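Local coordinates for SusD homolog (Bacteroides thetaiotaomicron, PDB 3EHM), which probably binds mucin O-glycans at the cell surface, as a SusD-like outer-membrane lipoprotein of a gut bacterium that uses these sugars, at residues M30-R35 with F100-E105; I127-A132 with I143-A148; V163-L168 with F217-L222; I211-H216 with Y456-F461. All coordinates share one frame; numbering follows the deposited sequence.

Contact 1: residues M30-R35 with F100-E105; sequences MNMQQR and FLPWNE
Met32, a selenomethionine, carries the apolar part of this contact by lying against Pro102 and Trp103. Met32 CG sits 3.6 Å from Pro102 CG. With CG anti to the carbonyl carbon and a bend at chi3 (70°), the chain runs on past the proline ring, so that Met32 SE comes 3.8 Å from Trp103 CA and Met32 CE 3.9 Å from Trp103 CB. Asn31 adds a lighter touch, its side-chain amide meeting the proline ring roughly at a right angle.

The Met-aromatic contact is made at the rim of the indole: Met32 SE stands 5.3 Å from the centroid of the five-membered ring of Trp103 and 82° off its normal, with CE near the ring plane. The indole has further partners: Trp103 NE1 is hydrogen-bonded to Asn126 OD1, and its ring stacks with that of Tyr107.

In the backbone, Pro102 has no N-H to give to the preceding turn, and helix 85-110 is kinked there, at the residue nearest Met32. The helix axes pass 8.8 Å apart at 146° between their directions, a roughly antiparallel helix pair of the kind on which the all-helical, TPR-related part of SusD-like proteins is built.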
loop_
_atom_site.group_PDB
_atom_site.type_symbol
_atom_site.label_atom_id
_atom_site.label_comp_id
_atom_site.label_asym_id
_atom_site.label_seq_id
_atom_site.Cartn_x
_atom_site.Cartn_y
_atom_site.Cartn_z
HETATM N N MSE A 30 7.487 -0.205 20.360
HETATM C CA MSE A 30 8.347 -0.724 19.305
HETATM C C MSE A 30 7.689 -1.912 18.611
HETATM O O MSE A 30 7.868 -2.113 17.410
HETATM C CB MSE A 30 9.723 -1.103 19.863
HETATM C CG MSE A 30 10.544 0.107 20.285
HETATM SE SE MSE A 30 12.441 -0.253 20.412
HETATM C CE MSE A 30 12.386 -1.407 21.964
ATOM N N ASN A 31 6.913 -2.687 19.364
ATOM C CA ASN A 31 6.206 -3.831 18.797
ATOM C C ASN A 31 5.201 -3.276 17.794
ATOM O O ASN A 31 5.077 -3.785 16.678
ATOM C CB ASN A 31 5.471 -4.610 19.898
ATOM C CG ASN A 31 4.711 -5.821 19.363
ATOM O OD1 ASN A 31 3.998 -6.499 20.107
ATOM N ND2 ASN A 31 4.864 -6.100 18.076
HETATM N N MSE A 32 4.497 -2.219 18.192
HETATM C CA MSE A 32 3.509 -1.586 17.319
HETATM C C MSE A 32 4.115 -1.150 15.992
HETATM O O MSE A 32 3.566 -1.425 14.925
HETATM C CB MSE A 32 2.887 -0.353 17.992
HETATM C CG MSE A 32 1.858 -0.655 19.067
HETATM SE SE MSE A 32 0.956 0.983 19.615
HETATM C CE MSE A 32 -0.066 1.300 17.999
ATOM N N GLN A 33 5.245 -0.454 16.068
ATOM C CA GLN A 33 5.912 0.041 14.873
ATOM C C GLN A 33 6.314 -1.063 13.903
ATOM O O GLN A 33 6.235 -0.889 12.686
ATOM C CB GLN A 33 7.141 0.858 15.271
ATOM C CG GLN A 33 6.789 2.077 16.103
ATOM C CD GLN A 33 8.010 2.776 16.648
ATOM O OE1 GLN A 33 8.681 3.524 15.938
ATOM N NE2 GLN A 33 8.314 2.526 17.915
ATOM N N GLN A 34 6.746 -2.196 14.437
ATOM C CA GLN A 34 7.152 -3.308 13.591
ATOM C C GLN A 34 5.952 -4.035 12.994
ATOM O O GLN A 34 6.111 -4.860 12.099
ATOM C CB GLN A 34 7.986 -4.300 14.395
ATOM C CG GLN A 34 9.249 -3.703 14.971
ATOM C CD GLN A 34 9.931 -4.651 15.923
ATOM O OE1 GLN A 34 10.473 -5.676 15.510
ATOM N NE2 GLN A 34 9.898 -4.324 17.211
ATOM N N ARG A 35 4.757 -3.729 13.494
ATOM C CA ARG A 35 3.532 -4.376 13.023
ATOM C C ARG A 35 2.769 -3.645 11.919
ATOM O O ARG A 35 2.013 -4.270 11.173
ATOM C CB ARG A 35 2.573 -4.597 14.197
ATOM C CG ARG A 35 3.087 -5.549 15.257
ATOM C CD ARG A 35 3.225 -6.956 14.718
ATOM N NE ARG A 35 3.637 -7.879 15.769
ATOM C CZ ARG A 35 3.669 -9.199 15.632
ATOM N NH1 ARG A 35 3.311 -9.756 14.483
ATOM N NH2 ARG A 35 4.059 -9.960 16.648
ATOM N N PHE A 100 -3.224 -4.585 17.626
ATOM C CA PHE A 100 -4.249 -4.270 18.626
ATOM C C PHE A 100 -3.741 -4.567 20.032
ATOM O O PHE A 100 -3.962 -3.789 20.957
ATOM C CB PHE A 100 -5.516 -5.101 18.401
ATOM C CG PHE A 100 -6.575 -4.881 19.453
ATOM C CD1 PHE A 100 -7.446 -3.800 19.370
ATOM C CD2 PHE A 100 -6.682 -5.741 20.545
ATOM C CE1 PHE A 100 -8.409 -3.571 20.359
ATOM C CE2 PHE A 100 -7.640 -5.522 21.542
ATOM C CZ PHE A 100 -8.505 -4.433 21.444
ATOM N N LEU A 101 -3.068 -5.706 20.178
ATOM C CA LEU A 101 -2.538 -6.141 21.468
ATOM C C LEU A 101 -1.721 -5.084 22.204
ATOM O O LEU A 101 -2.132 -4.607 23.264
ATOM C CB LEU A 101 -1.697 -7.414 21.300
ATOM C CG LEU A 101 -2.420 -8.765 21.326
ATOM C CD1 LEU A 101 -3.034 -8.972 22.706
ATOM C CD2 LEU A 101 -3.485 -8.821 20.250
ATOM N N PRO A 102 -0.549 -4.710 21.662
ATOM C CA PRO A 102 0.253 -3.699 22.352
ATOM C C PRO A 102 -0.431 -2.332 22.449
ATOM O O PRO A 102 -0.240 -1.605 23.430
ATOM C CB PRO A 102 1.542 -3.667 21.531
ATOM C CG PRO A 102 1.074 -4.005 20.155
ATOM C CD PRO A 102 0.103 -5.133 20.407
ATOM N N TRP A 103 -1.221 -1.968 21.445
ATOM C CA TRP A 103 -1.903 -0.679 21.502
ATOM C C TRP A 103 -2.865 -0.642 22.678
ATOM O O TRP A 103 -2.924 0.346 23.409
ATOM C CB TRP A 103 -2.709 -0.389 20.233
ATOM C CG TRP A 103 -3.538 0.859 20.397
ATOM C CD1 TRP A 103 -3.110 2.152 20.269
ATOM C CD2 TRP A 103 -4.895 0.932 20.855
ATOM N NE1 TRP A 103 -4.113 3.023 20.628
ATOM C CE2 TRP A 103 -5.219 2.301 20.991
ATOM C CE3 TRP A 103 -5.867 -0.028 21.168
ATOM C CZ2 TRP A 103 -6.476 2.736 21.428
ATOM C CZ3 TRP A 103 -7.117 0.403 21.602
ATOM C CH2 TRP A 103 -7.408 1.776 21.728
ATOM N N ASN A 104 -3.625 -1.718 22.844
ATOM C CA ASN A 104 -4.606 -1.806 23.914
ATOM C C ASN A 104 -3.980 -1.669 25.297
ATOM O O ASN A 104 -4.575 -1.069 26.191
ATOM C CB ASN A 104 -5.377 -3.123 23.817
ATOM C CG ASN A 104 -6.571 -3.170 24.753
ATOM O OD1 ASN A 104 -7.390 -2.250 24.784
ATOM N ND2 ASN A 104 -6.681 -4.252 25.513
ATOM N N GLU A 105 -2.782 -2.224 25.475
ATOM C CA GLU A 105 -2.106 -2.125 26.767
ATOM C C GLU A 105 -1.650 -0.687 27.010
ATOM O O GLU A 105 -1.735 -0.185 28.129
ATOM C CB GLU A 105 -0.903 -3.068 26.824
ATOM C CG GLU A 105 -1.249 -4.511 26.511
ATOM C CD GLU A 105 -0.116 -5.468 26.831
ATOM O OE1 GLU A 105 1.063 -5.066 26.706
ATOM O OE2 GLU A 105 -0.409 -6.627 27.198
#

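Contact 2: residues I127-A132 with I143-A148; sequences IVRNIA and IAYNSA
Around Tyr145 OH the contact is tight and polar: the hydroxyl lies 2.9 Å from Asn130 OD1 and 3.1 Å from Arg129 NH2. The hydroxyl is also hydrogen-bonded to Asp170 OD2, so which acceptor takes its proton is not settled. Arg129 NH2 donates to Asn130 OD1 over 3.1 Å, in the carbonyl plane and on a lone pair, with the acceptor also in the guanidinium plane; a weak bond from Arg129 NE joins it. This pairing fixes the turn of the guanidinium, whose plane stands 65° from the tyrosine ring. A bend at chi3 (72°) swings the arginine end round to the oxygen.

The other end is looser. Arg129 NH1 only touches Ala148 CB, at 3.9 Å, and otherwise meets the loop through a water that it donates to and that donates in turn to Tyr145 O.

Residues 143-148 lie beside helix 116-140, with Ala148 near Trp103 of helix 85-110, which also makes a cation-pi contact with Arg129, and Tyr145 on Met167 of helix 160-178.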
loop_
_atom_site.group_PDB
_atom_site.type_symbol
_atom_site.label_atom_id
_atom_site.label_comp_id
_atom_site.label_asym_id
_atom_site.label_seq_id
_atom_site.Cartn_x
_atom_site.Cartn_y
_atom_site.Cartn_z
ATOM N N ILE A 127 -1.594 7.398 16.309
ATOM C CA ILE A 127 -1.250 7.632 14.909
ATOM C C ILE A 127 -0.730 6.333 14.291
ATOM O O ILE A 127 -1.155 5.935 13.206
ATOM C CB ILE A 127 -0.171 8.727 14.767
ATOM C CG1 ILE A 127 -0.734 10.072 15.239
ATOM C CG2 ILE A 127 0.302 8.812 13.309
ATOM C CD1 ILE A 127 0.305 11.186 15.299
ATOM N N VAL A 128 0.189 5.670 14.987
ATOM C CA VAL A 128 0.739 4.409 14.496
ATOM C C VAL A 128 -0.382 3.382 14.331
ATOM O O VAL A 128 -0.422 2.649 13.346
ATOM C CB VAL A 128 1.810 3.851 15.456
ATOM C CG1 VAL A 128 2.271 2.482 14.990
ATOM C CG2 VAL A 128 2.991 4.803 15.510
ATOM N N ARG A 129 -1.297 3.336 15.295
ATOM C CA ARG A 129 -2.413 2.398 15.221
ATOM C C ARG A 129 -3.277 2.691 13.995
ATOM O O ARG A 129 -3.669 1.780 13.261
ATOM C CB ARG A 129 -3.287 2.501 16.471
ATOM C CG ARG A 129 -4.395 1.458 16.517
ATOM C CD ARG A 129 -5.503 1.845 17.481
ATOM N NE ARG A 129 -6.312 2.945 16.959
ATOM C CZ ARG A 129 -7.448 3.360 17.507
ATOM N NH1 ARG A 129 -7.911 2.770 18.599
ATOM N NH2 ARG A 129 -8.131 4.353 16.954
ATOM N N ASN A 130 -3.566 3.968 13.774
ATOM C CA ASN A 130 -4.400 4.370 12.652
ATOM C C ASN A 130 -3.768 4.142 11.283
ATOM O O ASN A 130 -4.476 3.865 10.322
ATOM C CB ASN A 130 -4.839 5.827 12.817
ATOM C CG ASN A 130 -5.733 6.022 14.034
ATOM O OD1 ASN A 130 -6.466 5.113 14.425
ATOM N ND2 ASN A 130 -5.682 7.207 14.631
ATOM N N ILE A 131 -2.447 4.246 11.182
ATOM C CA ILE A 131 -1.801 3.995 9.896
ATOM C C ILE A 131 -1.991 2.513 9.584
ATOM O O ILE A 131 -2.242 2.128 8.443
ATOM C CB ILE A 131 -0.294 4.282 9.934
ATOM C CG1 ILE A 131 -0.051 5.771 10.165
ATOM C CG2 ILE A 131 0.348 3.852 8.612
ATOM C CD1 ILE A 131 1.412 6.111 10.367
ATOM N N ALA A 132 -1.879 1.684 10.614
ATOM C CA ALA A 132 -2.040 0.245 10.444
ATOM C C ALA A 132 -3.491 -0.127 10.144
ATOM O O ALA A 132 -3.762 -0.915 9.237
ATOM C CB ALA A 132 -1.563 -0.484 11.693
ATOM N N ILE A 143 -14.427 -2.714 10.178
ATOM C CA ILE A 143 -13.507 -3.186 11.210
ATOM C C ILE A 143 -13.966 -2.655 12.566
ATOM O O ILE A 143 -14.739 -1.689 12.636
ATOM C CB ILE A 143 -12.052 -2.703 10.978
ATOM C CG1 ILE A 143 -11.993 -1.177 11.021
ATOM C CG2 ILE A 143 -11.522 -3.236 9.649
ATOM C CD1 ILE A 143 -10.573 -0.618 11.083
ATOM N N ALA A 144 -13.497 -3.287 13.640
ATOM C CA ALA A 144 -13.846 -2.855 14.993
ATOM C C ALA A 144 -12.957 -1.666 15.339
ATOM O O ALA A 144 -11.904 -1.825 15.955
ATOM C CB ALA A 144 -13.617 -3.992 15.982
ATOM N N TYR A 145 -13.385 -0.473 14.942
ATOM C CA TYR A 145 -12.600 0.728 15.184
ATOM C C TYR A 145 -12.962 1.478 16.460
ATOM O O TYR A 145 -12.135 1.617 17.360
ATOM C CB TYR A 145 -12.720 1.682 13.995
ATOM C CG TYR A 145 -11.798 2.871 14.102
ATOM C CD1 TYR A 145 -10.448 2.768 13.752
ATOM C CD2 TYR A 145 -12.256 4.085 14.611
ATOM C CE1 TYR A 145 -9.579 3.848 13.911
ATOM C CE2 TYR A 145 -11.396 5.167 14.775
ATOM C CZ TYR A 145 -10.064 5.044 14.427
ATOM O OH TYR A 145 -9.220 6.118 14.605
ATOM N N ASN A 146 -14.192 1.969 16.542
ATOM C CA ASN A 146 -14.615 2.722 17.718
ATOM C C ASN A 146 -14.738 1.888 18.989
ATOM O O ASN A 146 -14.609 2.414 20.094
ATOM C CB ASN A 146 -15.940 3.433 17.437
ATOM C CG ASN A 146 -15.779 4.589 16.472
ATOM O OD1 ASN A 146 -14.952 5.479 16.686
ATOM N ND2 ASN A 146 -16.570 4.588 15.407
ATOM N N SER A 147 -14.983 0.593 18.833
ATOM C CA SER A 147 -15.121 -0.291 19.986
ATOM C C SER A 147 -13.760 -0.697 20.553
ATOM O O SER A 147 -13.676 -1.227 21.665
ATOM C CB SER A 147 -15.914 -1.539 19.595
ATOM O OG SER A 147 -15.279 -2.240 18.538
ATOM N N ALA A 148 -12.702 -0.439 19.789
ATOM C CA ALA A 148 -11.346 -0.789 20.203
ATOM C C ALA A 148 -11.010 -0.243 21.581
ATOM O O ALA A 148 -11.084 0.965 21.823
ATOM C CB ALA A 148 -10.337 -0.275 19.187
HETATM O O HOH W 1 -10.643 3.802 18.502
#

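Contact 3: residues V163-L168 with F217-L222; sequences VYRSML and FIDETL
The guanidinium of Arg165 has Leu222 CD2 over one face, while Asp219 OD2 approaches it obliquely; the carboxylate and guanidinium planes stand 78° apart. The bond itself is a salt bridge, Arg165 NH2 to Asp219 OD2, at 2.7 Å, made through one nitrogen and one oxygen. A chain extended from CG to NE carries the arginine across to the start of helix 220-231, and Glu161 takes a second salt bridge from its NE.

The other carboxylate oxygen works on its own helix. Asp219 is the N-cap residue, and its OD1 accepts from Leu222 N at 2.9 Å with an N-H...O angle of 162°, from above the carboxylate plane. Beside the charged pair, Leu168 and Leu222 meet tip to tip, CD1 to CD1 at 3.6 Å, and Leu222 CD1 also lies 3.9 Å from Arg165 NH1. With an alanine in place of Asp219, Arg165 NH2 would probably be left without this negative mate and Leu222 N without its capping acceptor.

One carboxylate thus caps helix 220-231 and ties it to helix 160-178, and the nearby arginine and the helix N-terminus would both be expected to favour its ionised form.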
loop_
_atom_site.group_PDB
_atom_site.type_symbol
_atom_site.label_atom_id
_atom_site.label_comp_id
_atom_site.label_asym_id
_atom_site.label_seq_id
_atom_site.Cartn_x
_atom_site.Cartn_y
_atom_site.Cartn_z
ATOM N N VAL A 163 -15.703 4.226 9.919
ATOM C CA VAL A 163 -14.294 4.087 10.265
ATOM C C VAL A 163 -13.551 5.312 9.747
ATOM O O VAL A 163 -12.754 5.920 10.464
ATOM C CB VAL A 163 -13.676 2.821 9.626
ATOM C CG1 VAL A 163 -12.169 2.781 9.898
ATOM C CG2 VAL A 163 -14.350 1.571 10.188
ATOM N N TYR A 164 -13.824 5.682 8.499
ATOM C CA TYR A 164 -13.171 6.842 7.909
ATOM C C TYR A 164 -13.530 8.139 8.629
ATOM O O TYR A 164 -12.647 8.926 8.966
ATOM C CB TYR A 164 -13.508 6.950 6.419
ATOM C CG TYR A 164 -12.488 6.266 5.535
ATOM C CD1 TYR A 164 -12.346 4.876 5.535
ATOM C CD2 TYR A 164 -11.629 7.014 4.734
ATOM C CE1 TYR A 164 -11.363 4.251 4.760
ATOM C CE2 TYR A 164 -10.650 6.403 3.958
ATOM C CZ TYR A 164 -10.519 5.029 3.975
ATOM O OH TYR A 164 -9.545 4.441 3.204
ATOM N N ARG A 165 -14.817 8.365 8.873
ATOM C CA ARG A 165 -15.243 9.581 9.564
ATOM C C ARG A 165 -14.603 9.672 10.944
ATOM O O ARG A 165 -14.165 10.742 11.363
ATOM C CB ARG A 165 -16.768 9.610 9.724
ATOM C CG ARG A 165 -17.529 9.886 8.441
ATOM C CD ARG A 165 -19.038 9.892 8.666
ATOM N NE ARG A 165 -19.751 10.231 7.438
ATOM C CZ ARG A 165 -19.772 11.445 6.899
ATOM N NH1 ARG A 165 -19.121 12.443 7.484
ATOM N NH2 ARG A 165 -20.440 11.663 5.775
ATOM N N SER A 166 -14.553 8.538 11.640
ATOM C CA SER A 166 -13.990 8.476 12.984
ATOM C C SER A 166 -12.474 8.648 13.013
ATOM O O SER A 166 -11.936 9.298 13.916
ATOM C CB SER A 166 -14.374 7.149 13.645
ATOM O OG SER A 166 -15.786 6.986 13.664
HETATM N N MSE A 167 -11.782 8.077 12.032
HETATM C CA MSE A 167 -10.332 8.191 11.986
HETATM C C MSE A 167 -9.882 9.622 11.711
HETATM O O MSE A 167 -8.882 10.079 12.264
HETATM C CB MSE A 167 -9.748 7.255 10.928
HETATM C CG MSE A 167 -8.245 7.090 11.055
HETATM SE SE MSE A 167 -7.523 5.870 9.752
HETATM C CE MSE A 167 -8.535 4.289 10.201
ATOM N N LEU A 168 -10.612 10.330 10.853
ATOM C CA LEU A 168 -10.269 11.715 10.543
ATOM C C LEU A 168 -10.393 12.571 11.805
ATOM O O LEU A 168 -9.540 13.415 12.090
ATOM C CB LEU A 168 -11.183 12.256 9.436
ATOM C CG LEU A 168 -10.866 11.816 8.000
ATOM C CD1 LEU A 168 -12.012 12.179 7.077
ATOM C CD2 LEU A 168 -9.568 12.477 7.532
ATOM N N PHE A 217 -14.421 11.373 -3.871
ATOM C CA PHE A 217 -15.356 10.930 -4.903
ATOM C C PHE A 217 -16.695 10.474 -4.318
ATOM O O PHE A 217 -17.755 10.754 -4.880
ATOM C CB PHE A 217 -14.755 9.791 -5.738
ATOM C CG PHE A 217 -13.890 10.263 -6.879
ATOM C CD1 PHE A 217 -12.579 9.816 -7.007
ATOM C CD2 PHE A 217 -14.388 11.161 -7.823
ATOM C CE1 PHE A 217 -11.768 10.258 -8.057
ATOM C CE2 PHE A 217 -13.587 11.609 -8.877
ATOM C CZ PHE A 217 -12.275 11.157 -8.993
ATOM N N ILE A 218 -16.641 9.775 -3.190
ATOM C CA ILE A 218 -17.844 9.265 -2.539
ATOM C C ILE A 218 -18.486 10.290 -1.610
ATOM O O ILE A 218 -19.710 10.362 -1.508
ATOM C CB ILE A 218 -17.529 7.984 -1.724
ATOM C CG1 ILE A 218 -17.151 6.844 -2.670
ATOM C CG2 ILE A 218 -18.739 7.580 -0.875
ATOM C CD1 ILE A 218 -18.292 6.373 -3.561
ATOM N N ASP A 219 -17.659 11.083 -0.934
ATOM C CA ASP A 219 -18.162 12.091 -0.007
ATOM C C ASP A 219 -17.288 13.340 -0.036
ATOM O O ASP A 219 -16.426 13.531 0.823
ATOM C CB ASP A 219 -18.194 11.527 1.416
ATOM C CG ASP A 219 -19.119 12.309 2.333
ATOM O OD1 ASP A 219 -19.096 13.556 2.290
ATOM O OD2 ASP A 219 -19.865 11.670 3.107
ATOM N N GLU A 220 -17.521 14.196 -1.025
ATOM C CA GLU A 220 -16.748 15.423 -1.165
ATOM C C GLU A 220 -16.845 16.331 0.064
ATOM O O GLU A 220 -15.880 17.012 0.422
ATOM C CB GLU A 220 -17.204 16.178 -2.414
ATOM C CG GLU A 220 -16.528 17.519 -2.600
ATOM C CD GLU A 220 -16.887 18.173 -3.918
ATOM O OE1 GLU A 220 -18.077 18.129 -4.304
ATOM O OE2 GLU A 220 -15.980 18.740 -4.562
ATOM N N THR A 221 -18.007 16.344 0.707
ATOM C CA THR A 221 -18.207 17.173 1.892
ATOM C C THR A 221 -17.228 16.773 2.997
ATOM O O THR A 221 -16.575 17.626 3.593
ATOM C CB THR A 221 -19.653 17.045 2.419
ATOM O OG1 THR A 221 -20.575 17.473 1.406
ATOM C CG2 THR A 221 -19.845 17.901 3.659
ATOM N N LEU A 222 -17.127 15.474 3.263
ATOM C CA LEU A 222 -16.210 14.983 4.289
ATOM C C LEU A 222 -14.777 15.325 3.903
ATOM O O LEU A 222 -13.971 15.704 4.753
ATOM C CB LEU A 222 -16.343 13.467 4.454
ATOM C CG LEU A 222 -15.305 12.801 5.364
ATOM C CD1 LEU A 222 -15.426 13.341 6.783
ATOM C CD2 LEU A 222 -15.512 11.296 5.347
#

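Contact 4: residues I211-H216 with Y456-F461; sequences IVVRVH and YRRTGF. Unlike the reference sequence in segment 211-216: Val212 (reference Ala).
Arg458 leaves helix 449-459 with CG anti to its backbone N (chi1 174°) and bends at chi3 (72°), which brings its CD and guanidinium across Val213 and Arg214 of helix 197-215. This is a helix-to-helix contact within the helix-rich SusD-like fold. Arg458 CD lies 3.3 Å from Arg214 O and 3.9 Å from Arg214 CD, with Val213 O over one face of the Arg458 guanidinium and Thr459 CG2 over the opposite one, 3.4 Å above its plane.

The two arginines come together among acids: Arg214 NH1 forms salt bridges with Glu451 and Glu455, and Arg458 NH2 with Glu455 and Glu353, the latter also bonded to His216 NE2. An alanine in place of Arg458 would probably open a gap beside Arg214 and leave Glu455 and Glu353 each short of one positive partner.

Next along the chain, Thr459 ends helix 449-459 in an ST turn, OG1 accepting from Phe461 N. A water bridges the helices, taking a hydrogen bond from Arg458 NH1 at 2.8 Å and lying 2.9 Å from Val213 O.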
loop_
_atom_site.group_PDB
_atom_site.type_symbol
_atom_site.label_atom_id
_atom_site.label_comp_id
_atom_site.label_asym_id
_atom_site.label_seq_id
_atom_site.Cartn_x
_atom_site.Cartn_y
_atom_site.Cartn_z
ATOM N N ILE A 211 -6.396 10.283 3.400
ATOM C CA ILE A 211 -7.768 9.872 3.684
ATOM C C ILE A 211 -8.806 10.788 3.037
ATOM O O ILE A 211 -9.810 10.313 2.509
ATOM C CB ILE A 211 -8.016 9.825 5.205
ATOM C CG1 ILE A 211 -7.173 8.710 5.831
ATOM C CG2 ILE A 211 -9.491 9.603 5.493
ATOM C CD1 ILE A 211 -7.151 8.740 7.355
ATOM N N VAL A 212 -8.576 12.098 3.076
ATOM C CA VAL A 212 -9.529 13.032 2.480
ATOM C C VAL A 212 -9.620 12.834 0.973
ATOM O O VAL A 212 -10.707 12.901 0.396
ATOM C CB VAL A 212 -9.159 14.501 2.772
ATOM C CG1 VAL A 212 -9.215 14.756 4.265
ATOM C CG2 VAL A 212 -7.788 14.818 2.232
ATOM N N VAL A 213 -8.482 12.592 0.332
ATOM C CA VAL A 213 -8.482 12.362 -1.102
ATOM C C VAL A 213 -9.181 11.029 -1.374
ATOM O O VAL A 213 -9.892 10.884 -2.366
ATOM C CB VAL A 213 -7.041 12.334 -1.670
ATOM C CG1 VAL A 213 -7.050 11.852 -3.114
ATOM C CG2 VAL A 213 -6.437 13.727 -1.592
ATOM N N ARG A 214 -9.002 10.064 -0.474
ATOM C CA ARG A 214 -9.629 8.757 -0.638
ATOM C C ARG A 214 -11.157 8.844 -0.659
ATOM O O ARG A 214 -11.812 8.055 -1.332
ATOM C CB ARG A 214 -9.221 7.809 0.496
ATOM C CG ARG A 214 -9.697 6.369 0.289
ATOM C CD ARG A 214 -8.558 5.483 -0.200
ATOM N NE ARG A 214 -7.687 5.086 0.903
ATOM C CZ ARG A 214 -6.357 5.121 0.869
ATOM N NH1 ARG A 214 -5.720 5.543 -0.216
ATOM N NH2 ARG A 214 -5.664 4.717 1.923
ATOM N N VAL A 215 -11.726 9.802 0.070
ATOM C CA VAL A 215 -13.179 9.927 0.135
ATOM C C VAL A 215 -13.824 10.998 -0.743
ATOM O O VAL A 215 -15.046 11.020 -0.871
ATOM C CB VAL A 215 -13.655 10.202 1.583
ATOM C CG1 VAL A 215 -13.063 9.174 2.541
ATOM C CG2 VAL A 215 -13.264 11.613 1.998
ATOM N N HIS A 216 -13.032 11.865 -1.362
ATOM C CA HIS A 216 -13.623 12.943 -2.159
ATOM C C HIS A 216 -14.620 12.529 -3.242
ATOM O O HIS A 216 -15.588 13.250 -3.489
ATOM C CB HIS A 216 -12.521 13.864 -2.723
ATOM C CG HIS A 216 -11.990 13.463 -4.066
ATOM N ND1 HIS A 216 -12.590 13.846 -5.246
ATOM C CD2 HIS A 216 -10.880 12.770 -4.414
ATOM C CE1 HIS A 216 -11.871 13.408 -6.264
ATOM N NE2 HIS A 216 -10.828 12.752 -5.788
ATOM N N TYR A 456 -5.820 1.705 -6.680
ATOM C CA TYR A 456 -6.292 1.145 -7.943
ATOM C C TYR A 456 -7.786 0.840 -7.833
ATOM O O TYR A 456 -8.571 1.182 -8.717
ATOM C CB TYR A 456 -5.556 -0.151 -8.287
ATOM C CG TYR A 456 -6.210 -0.893 -9.434
ATOM C CD1 TYR A 456 -6.041 -0.469 -10.753
ATOM C CD2 TYR A 456 -7.060 -1.978 -9.192
ATOM C CE1 TYR A 456 -6.702 -1.102 -11.807
ATOM C CE2 TYR A 456 -7.728 -2.618 -10.237
ATOM C CZ TYR A 456 -7.544 -2.173 -11.540
ATOM O OH TYR A 456 -8.203 -2.794 -12.575
ATOM N N ARG A 457 -8.171 0.183 -6.747
ATOM C CA ARG A 457 -9.572 -0.163 -6.526
ATOM C C ARG A 457 -10.460 1.075 -6.443
ATOM O O ARG A 457 -11.602 1.062 -6.907
ATOM C CB ARG A 457 -9.714 -0.988 -5.246
ATOM C CG ARG A 457 -9.196 -2.418 -5.360
ATOM C CD ARG A 457 -9.272 -3.125 -4.016
ATOM N NE ARG A 457 -8.246 -2.647 -3.092
ATOM C CZ ARG A 457 -8.289 -2.823 -1.776
ATOM N NH1 ARG A 457 -9.314 -3.460 -1.222
ATOM N NH2 ARG A 457 -7.305 -2.372 -1.011
ATOM N N ARG A 458 -9.937 2.149 -5.861
ATOM C CA ARG A 458 -10.710 3.382 -5.731
ATOM C C ARG A 458 -10.898 4.115 -7.056
ATOM O O ARG A 458 -12.009 4.546 -7.378
ATOM C CB ARG A 458 -10.039 4.337 -4.733
ATOM C CG ARG A 458 -10.709 5.715 -4.643
ATOM C CD ARG A 458 -10.000 6.637 -3.648
ATOM N NE ARG A 458 -8.703 7.130 -4.120
ATOM C CZ ARG A 458 -8.536 8.224 -4.856
ATOM N NH1 ARG A 458 -9.586 8.955 -5.212
ATOM N NH2 ARG A 458 -7.314 8.596 -5.230
ATOM N N THR A 459 -9.818 4.229 -7.826
ATOM C CA THR A 459 -9.831 4.967 -9.090
ATOM C C THR A 459 -9.878 4.174 -10.390
ATOM O O THR A 459 -10.383 4.667 -11.402
ATOM C CB THR A 459 -8.597 5.874 -9.188
ATOM O OG1 THR A 459 -7.432 5.066 -9.406
ATOM C CG2 THR A 459 -8.416 6.667 -7.900
ATOM N N GLY A 460 -9.332 2.965 -10.377
ATOM C CA GLY A 460 -9.301 2.164 -11.587
ATOM C C GLY A 460 -7.957 2.345 -12.272
ATOM O O GLY A 460 -7.712 1.790 -13.343
ATOM N N PHE A 461 -7.077 3.122 -11.643
ATOM C CA PHE A 461 -5.750 3.376 -12.195
ATOM C C PHE A 461 -4.622 2.904 -11.272
ATOM O O PHE A 461 -4.767 2.867 -10.051
ATOM C CB PHE A 461 -5.560 4.871 -12.464
ATOM C CG PHE A 461 -6.625 5.481 -13.331
ATOM C CD1 PHE A 461 -6.995 4.889 -14.538
ATOM C CD2 PHE A 461 -7.228 6.678 -12.960
ATOM C CE1 PHE A 461 -7.951 5.486 -15.364
ATOM C CE2 PHE A 461 -8.182 7.284 -13.777
ATOM C CZ PHE A 461 -8.543 6.684 -14.984
HETATM O O HOH W 2 -11.952 9.567 -3.838
#

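How the contacts relate
Contacts 1, 2 and 3 follow one another along the chain, whereas contacts 3 and 4 interleave, because 211-216 falls between the two segments of contact 3. Contacts 1 and 2 have centres about 11 Å apart and touch, helix 85-110 leading on to helix 116-140. Contacts 2 and 3, with centres about 15 Å apart, touch where Asn146 ND2 probably bonds Ser166 OG. Contacts 3 and 4, with centres about 11 Å apart, join through Tyr164 and Leu168 against helix 197-215. The ends of the row, contacts 1 and 4, lie about 28 Å apart, centre to centre. Successive helices are linked side by side, and helix 449-459, from far along the sequence, packs onto this N-terminal helical array.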